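PDB 1R0K: 1-deoxy-D-xylulose 5-phosphate reductoisomerase, which catalyses the NADPH-dependent rearrangement and reduction of 1-deoxy-D-xylulose 5-phosphate to 2-C-methyl-D-erythritol 4-phosphate, requiring a divalent metal ion such as magnesium, manganese or cobalt. Local coordinates for residues Val129-Gly132 with Gly133-Ile136; Gly318-Arg321 with Pro322-Asn326; Lys348-Glu351 with Lys352-His356. One frame throughout, in Å; residues are numbered along the deposited sequence.

Contact 1 (Val129-Gly132 with Gly133-Ile136); sequences VSAG and GLMI
Ala131 meets Leu134 and Met135 at the N-terminal end of helix 132-142. Ala131 holds the N-cap position. The helix leads into strand 145-148, an outermost strand of the parallel sheet in the Rossmann-like NADPH-binding part of the chain. The methyl of Ala131 is met by two side chains from directions roughly at right angles. Leu134 brings its CD1 branch to 4.5 Å from Ala131 CB. Met135 brings its CG to 4.3 Å from the same CB, so both contacts are loose. The CG of Met135 stands anti to its own carbonyl carbon (chi1 -67°), which swings it back over the preceding turn. There Met135 CG lies 3.2 Å from Ala131 O. A bend at chi2 carries the sulfur onward. Ile136 repeats the pattern one residue later, with its CG1 branch beside the carbonyl of Gly132. The backbone bonds are straight. Met135 N donates to Ala131 O at 2.9 Å, with an N-H...O angle of 167°. The carbonyl of Gly132 takes the next bond, from Ile136 N. Around the cap, Ala131 packs on Leu365 and Val368 of helix 365-385. Met135 rests on Ser127 and Leu128 of helix 126-129. The Met135 side chain is about 6 Å from that of Asn124, a predicted NADPH-binding residue, so this helix start lies close to the probable cofactor site. Ile136 N reaches Gly132 O at 2.9 Å, and Ile136 CG1 sits 3.2 Å from that same oxygen.

Contact 2 (Gly318-Arg321 with Pro322-Asn326); sequences GGAR and PAVMN
The pyrrolidine ring of Pro322 presents its CD corner to the turn before it. A water sits almost squarely over one face of the ring. Gly318 O lies near the ring plane at the CD edge, 3.7 Å from Pro322 CD. Gly319 O lies beyond the same corner at an equal distance from Pro322 CD, but raised well out of the ring plane on the water's side. Pro322 also packs on Ile223 of helix 216-229. The flat guanidinium of Arg321 runs away from the helix start. Residues 318-321 form a type II' beta turn, which joins helix 307-317 to helix 321-337. Both glycines have positive phi, and Arg321 N closes the turn on Gly318 O. The first helical bond follows at once, from Val324 N to Ala320 O at 2.9 Å. Val324 CG2, anti to its carbonyl carbon, lies 3.2 Å from Ala320 O. Met325 N bonds to Arg321 O at 2.8 Å, with an N-H...O angle of 164°. The water bridges the turn and the helix: it donates to Gly319 O at 3.0 Å and accepts from Ala323 N. Proline nitrogen has no hydrogen, but in the first turn of a helix no i to i-4 bond is lost by that; Gly318 O is taken by Arg321 N. The water gives the next N-H, that of Ala323, an acceptor.

Contact 3 (Lys348-Glu351 with Lys352-His356); sequences KIVE and KTLDH
Thr353 lays its hydroxyl over the carbonyl of Ile349, one turn back in helix 345-356. Thr353 OG1 donates to Ile349 O at 2.8 Å from above the carbonyl plane, 36° out of it. Thr353 N reaches the same Ile349 O at 2.9 Å from the opposite face, so two donors grip one oxygen. With OG1 beside the backbone N (chi1 -53°), the hydroxyl is turned back to this carbonyl. With a valine here the hydroxyl is gone, and the Ile349 oxygen would probably be left with the backbone N-H as its one donor from this residue. Val350 and Leu354 lie side by side and point the same way, Val350 CG1 being 4.1 Å from Leu354 CD1. Glu351 and Asp355 are also side by side, but their carboxylate planes are 84° apart. Glu351 OE2 is 4.3 Å from Asp355 OD2, and these like charges probably repel mildly at the exposed surface. A water donates to both Glu351 O and Asp355 OD1, the latter at 2.9 Å. The bond from Asp355 N to Glu351 O is more bent than those before it. This is plain helix packing, away from the annotated sites. Thr353 meets Ala379 and Leu382 of helix 365-385. Val350 packs on Leu310 and Leu354 on Ser314, both of helix 307-317. Leu354 and Val350 also pack on helix 321-337, through Val324 and Met325.

The three contacts follow one another along the chain, and none nests in or crosses another. Each joins adjacent segments, so none closes a long loop. Contact 1 turns the chain from helix 126-129 into helix 132-142. Contact 2 comes much later and turns helix 307-317 into helix 321-337. Contact 3 lies within the next helix, 345-356. Contacts 1 and 2 touch, with Val129 and Ser130 packed against Pro322, Ala323 and Asn326. Contact 2 also touches contact 3, where Val324 and Met325 meet Val350 and Leu354. Contact 2 thus sits between the others and ties the nucleotide-binding part to the C-terminal helices. Helix 365-385 packs on all three.

Contact 1 (Val129-Gly132 with Gly133-Ile136)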
loop_
_atom_site.group_PDB
_atom_site.type_symbol
_atom_site.label_atom_id
_atom_site.label_comp_id
_atom_site.label_asym_id
_atom_site.label_seq_id
_atom_site.Cartn_x
_atom_site.Cartn_y
_atom_site.Cartn_z
ATOM N N VAL B 129 -20.233 15.202 -0.947
ATOM C CA VAL B 129 -21.161 14.805 -1.993
ATOM C C VAL B 129 -21.980 16.004 -2.451
ATOM O O VAL B 129 -22.087 16.280 -3.645
ATOM C CB VAL B 129 -22.136 13.718 -1.497
ATOM C CG1 VAL B 129 -23.235 13.488 -2.536
ATOM C CG2 VAL B 129 -21.384 12.426 -1.238
ATOM N N SER B 130 -22.545 16.726 -1.493
ATOM C CA SER B 130 -23.390 17.867 -1.816
ATOM C C SER B 130 -22.688 19.221 -1.803
ATOM O O SER B 130 -23.031 20.103 -2.590
ATOM C CB SER B 130 -24.581 17.891 -0.860
ATOM O OG SER B 130 -25.265 16.645 -0.893
ATOM N N ALA B 131 -21.709 19.389 -0.920
ATOM C CA ALA B 131 -20.994 20.658 -0.823
ATOM C C ALA B 131 -19.479 20.512 -0.978
ATOM O O ALA B 131 -18.715 21.278 -0.387
ATOM C CB ALA B 131 -21.315 21.320 0.507
ATOM N N GLY B 132 -19.055 19.538 -1.778
ATOM C CA GLY B 132 -17.633 19.302 -1.985
ATOM C C GLY B 132 -16.790 20.514 -2.349
ATOM O O GLY B 132 -15.741 20.754 -1.742
ATOM N N GLY B 133 -17.238 21.276 -3.345
ATOM C CA GLY B 133 -16.503 22.456 -3.770
ATOM C C GLY B 133 -16.279 23.455 -2.652
ATOM O O GLY B 133 -15.160 23.921 -2.439
ATOM N N LEU B 134 -17.348 23.782 -1.934
ATOM C CA LEU B 134 -17.283 24.724 -0.826
ATOM C C LEU B 134 -16.388 24.233 0.304
ATOM O O LEU B 134 -15.595 24.996 0.854
ATOM C CB LEU B 134 -18.685 24.976 -0.274
ATOM C CG LEU B 134 -19.684 25.586 -1.253
ATOM C CD1 LEU B 134 -21.050 25.667 -0.586
ATOM C CD2 LEU B 134 -19.211 26.962 -1.684
ATOM N N MET B 135 -16.524 22.957 0.652
ATOM C CA MET B 135 -15.731 22.373 1.725
ATOM C C MET B 135 -14.244 22.378 1.391
ATOM O O MET B 135 -13.422 22.780 2.209
ATOM C CB MET B 135 -16.195 20.943 2.006
ATOM C CG MET B 135 -17.598 20.859 2.590
ATOM S SD MET B 135 -17.720 21.572 4.254
ATOM C CE MET B 135 -19.481 21.321 4.612
ATOM N N ILE B 136 -13.895 21.930 0.191
ATOM C CA ILE B 136 -12.495 21.908 -0.206
ATOM C C ILE B 136 -11.956 23.337 -0.276
ATOM O O ILE B 136 -10.790 23.579 0.024
ATOM C CB ILE B 136 -12.306 21.204 -1.567
ATOM C CG1 ILE B 136 -12.764 19.746 -1.462
ATOM C CG2 ILE B 136 -10.839 21.266 -1.991
ATOM C CD1 ILE B 136 -12.088 18.962 -0.346
#

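Contact 2 (Gly318-Arg321 with Pro322-Asn326)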
loop_
_atom_site.group_PDB
_atom_site.type_symbol
_atom_site.label_atom_id
_atom_site.label_comp_id
_atom_site.label_asym_id
_atom_site.label_seq_id
_atom_site.Cartn_x
_atom_site.Cartn_y
_atom_site.Cartn_z
ATOM N N GLY B 318 -20.514 18.677 -12.822
ATOM C CA GLY B 318 -20.156 19.473 -11.665
ATOM C C GLY B 318 -21.305 20.340 -11.195
ATOM O O GLY B 318 -22.471 19.966 -11.322
ATOM N N GLY B 319 -20.977 21.503 -10.645
ATOM C CA GLY B 319 -22.009 22.398 -10.162
ATOM C C GLY B 319 -22.866 21.771 -9.078
ATOM O O GLY B 319 -22.361 21.128 -8.157
ATOM N N ALA B 320 -24.176 21.950 -9.194
ATOM C CA ALA B 320 -25.106 21.418 -8.208
ATOM C C ALA B 320 -25.580 19.995 -8.494
ATOM O O ALA B 320 -26.360 19.437 -7.722
ATOM C CB ALA B 320 -26.309 22.346 -8.097
ATOM N N ARG B 321 -25.117 19.408 -9.594
ATOM C CA ARG B 321 -25.539 18.056 -9.964
ATOM C C ARG B 321 -25.404 17.013 -8.853
ATOM O O ARG B 321 -26.359 16.303 -8.544
ATOM C CB ARG B 321 -24.787 17.583 -11.212
ATOM C CG ARG B 321 -25.558 17.765 -12.520
ATOM C CD ARG B 321 -25.819 19.230 -12.844
ATOM N NE ARG B 321 -26.347 19.401 -14.199
ATOM C CZ ARG B 321 -26.543 20.580 -14.785
ATOM N NH1 ARG B 321 -26.258 21.705 -14.139
ATOM N NH2 ARG B 321 -27.016 20.640 -16.025
ATOM N N PRO B 322 -24.215 16.896 -8.244
ATOM C CA PRO B 322 -24.053 15.907 -7.173
ATOM C C PRO B 322 -25.060 16.099 -6.033
ATOM O O PRO B 322 -25.626 15.134 -5.531
ATOM C CB PRO B 322 -22.609 16.124 -6.730
ATOM C CG PRO B 322 -21.932 16.517 -8.027
ATOM C CD PRO B 322 -22.921 17.514 -8.589
ATOM N N ALA B 323 -25.286 17.347 -5.629
ATOM C CA ALA B 323 -26.237 17.615 -4.558
ATOM C C ALA B 323 -27.639 17.199 -4.997
ATOM O O ALA B 323 -28.400 16.619 -4.217
ATOM C CB ALA B 323 -26.217 19.105 -4.189
ATOM N N VAL B 324 -27.980 17.499 -6.245
ATOM C CA VAL B 324 -29.297 17.152 -6.773
ATOM C C VAL B 324 -29.454 15.644 -6.810
ATOM O O VAL B 324 -30.491 15.111 -6.428
ATOM C CB VAL B 324 -29.500 17.717 -8.202
ATOM C CG1 VAL B 324 -30.808 17.209 -8.791
ATOM C CG2 VAL B 324 -29.496 19.238 -8.157
ATOM N N MET B 325 -28.415 14.954 -7.266
ATOM C CA MET B 325 -28.457 13.497 -7.338
ATOM C C MET B 325 -28.672 12.891 -5.956
ATOM O O MET B 325 -29.496 11.991 -5.786
ATOM C CB MET B 325 -27.155 12.955 -7.923
ATOM C CG MET B 325 -27.136 11.444 -8.075
ATOM S SD MET B 325 -25.517 10.846 -8.584
ATOM C CE MET B 325 -24.697 10.761 -7.004
ATOM N N ASN B 326 -27.926 13.388 -4.973
ATOM C CA ASN B 326 -28.034 12.879 -3.608
ATOM C C ASN B 326 -29.428 13.090 -3.032
ATOM O O ASN B 326 -30.018 12.167 -2.468
ATOM C CB ASN B 326 -27.011 13.558 -2.698
ATOM C CG ASN B 326 -27.099 13.064 -1.271
ATOM O OD1 ASN B 326 -26.794 11.905 -0.985
ATOM N ND2 ASN B 326 -27.529 13.941 -0.364
HETATM O O HOH W 1 -23.448 19.631 -5.770
#

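Contact 3 (Lys348-Glu351 with Lys352-His356)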
loop_
_atom_site.group_PDB
_atom_site.type_symbol
_atom_site.label_atom_id
_atom_site.label_comp_id
_atom_site.label_asym_id
_atom_site.label_seq_id
_atom_site.Cartn_x
_atom_site.Cartn_y
_atom_site.Cartn_z
ATOM N N LYS B 348 -34.003 5.598 -11.863
ATOM C CA LYS B 348 -34.738 6.305 -12.910
ATOM C C LYS B 348 -35.228 7.654 -12.402
ATOM O O LYS B 348 -35.114 8.660 -13.095
ATOM C CB LYS B 348 -35.916 5.463 -13.413
ATOM C CG LYS B 348 -35.468 4.253 -14.219
ATOM C CD LYS B 348 -36.639 3.471 -14.795
ATOM C CE LYS B 348 -36.136 2.256 -15.569
ATOM N NZ LYS B 348 -37.244 1.486 -16.208
ATOM N N ILE B 349 -35.768 7.679 -11.189
ATOM C CA ILE B 349 -36.246 8.927 -10.612
ATOM C C ILE B 349 -35.065 9.874 -10.445
ATOM O O ILE B 349 -35.175 11.072 -10.718
ATOM C CB ILE B 349 -36.906 8.703 -9.227
ATOM C CG1 ILE B 349 -38.190 7.876 -9.379
ATOM C CG2 ILE B 349 -37.207 10.041 -8.568
ATOM C CD1 ILE B 349 -39.245 8.510 -10.242
ATOM N N VAL B 350 -33.930 9.341 -10.000
ATOM C CA VAL B 350 -32.752 10.180 -9.812
ATOM C C VAL B 350 -32.347 10.787 -11.151
ATOM O O VAL B 350 -32.099 11.989 -11.244
ATOM C CB VAL B 350 -31.570 9.376 -9.216
ATOM C CG1 VAL B 350 -30.308 10.228 -9.202
ATOM C CG2 VAL B 350 -31.912 8.944 -7.791
ATOM N N GLU B 351 -32.305 9.958 -12.188
ATOM C CA GLU B 351 -31.933 10.422 -13.523
ATOM C C GLU B 351 -32.875 11.522 -14.012
ATOM O O GLU B 351 -32.425 12.566 -14.497
ATOM C CB GLU B 351 -31.964 9.258 -14.514
ATOM C CG GLU B 351 -31.223 9.542 -15.811
ATOM C CD GLU B 351 -31.463 8.483 -16.871
ATOM O OE1 GLU B 351 -31.582 7.293 -16.511
ATOM O OE2 GLU B 351 -31.520 8.840 -18.067
ATOM N N LYS B 352 -34.179 11.280 -13.899
ATOM C CA LYS B 352 -35.181 12.253 -14.333
ATOM C C LYS B 352 -35.013 13.582 -13.609
ATOM O O LYS B 352 -35.077 14.646 -14.224
ATOM C CB LYS B 352 -36.594 11.718 -14.090
ATOM C CG LYS B 352 -37.022 10.621 -15.054
ATOM C CD LYS B 352 -38.437 10.146 -14.751
ATOM C CE LYS B 352 -38.894 9.065 -15.717
ATOM N NZ LYS B 352 -38.931 9.551 -17.130
ATOM N N THR B 353 -34.802 13.517 -12.297
ATOM C CA THR B 353 -34.620 14.729 -11.507
ATOM C C THR B 353 -33.376 15.490 -11.983
ATOM O O THR B 353 -33.413 16.709 -12.142
ATOM C CB THR B 353 -34.482 14.396 -10.007
ATOM O OG1 THR B 353 -35.594 13.593 -9.599
ATOM C CG2 THR B 353 -34.466 15.676 -9.171
ATOM N N LEU B 354 -32.288 14.769 -12.226
ATOM C CA LEU B 354 -31.051 15.391 -12.686
ATOM C C LEU B 354 -31.233 16.117 -14.012
ATOM O O LEU B 354 -30.544 17.102 -14.282
ATOM C CB LEU B 354 -29.944 14.347 -12.835
ATOM C CG LEU B 354 -29.260 13.872 -11.550
ATOM C CD1 LEU B 354 -28.363 12.687 -11.859
ATOM C CD2 LEU B 354 -28.452 15.019 -10.945
ATOM N N ASP B 355 -32.151 15.632 -14.842
ATOM C CA ASP B 355 -32.397 16.270 -16.128
ATOM C C ASP B 355 -33.334 17.467 -16.012
ATOM O O ASP B 355 -33.154 18.470 -16.696
ATOM C CB ASP B 355 -32.999 15.279 -17.131
ATOM C CG ASP B 355 -32.021 14.201 -17.551
ATOM O OD1 ASP B 355 -30.820 14.505 -17.702
ATOM O OD2 ASP B 355 -32.461 13.051 -17.750
ATOM N N HIS B 356 -34.321 17.363 -15.129
ATOM C CA HIS B 356 -35.320 18.414 -14.957
ATOM C C HIS B 356 -34.922 19.603 -14.080
ATOM O O HIS B 356 -35.307 20.739 -14.360
ATOM C CB HIS B 356 -36.611 17.781 -14.419
ATOM C CG HIS B 356 -37.773 18.723 -14.350
ATOM N ND1 HIS B 356 -37.844 19.756 -13.437
ATOM C CD2 HIS B 356 -38.916 18.781 -15.072
ATOM C CE1 HIS B 356 -38.982 20.407 -13.602
ATOM N NE2 HIS B 356 -39.650 19.836 -14.587
HETATM O O HOH W 2 -29.698 12.477 -15.964
#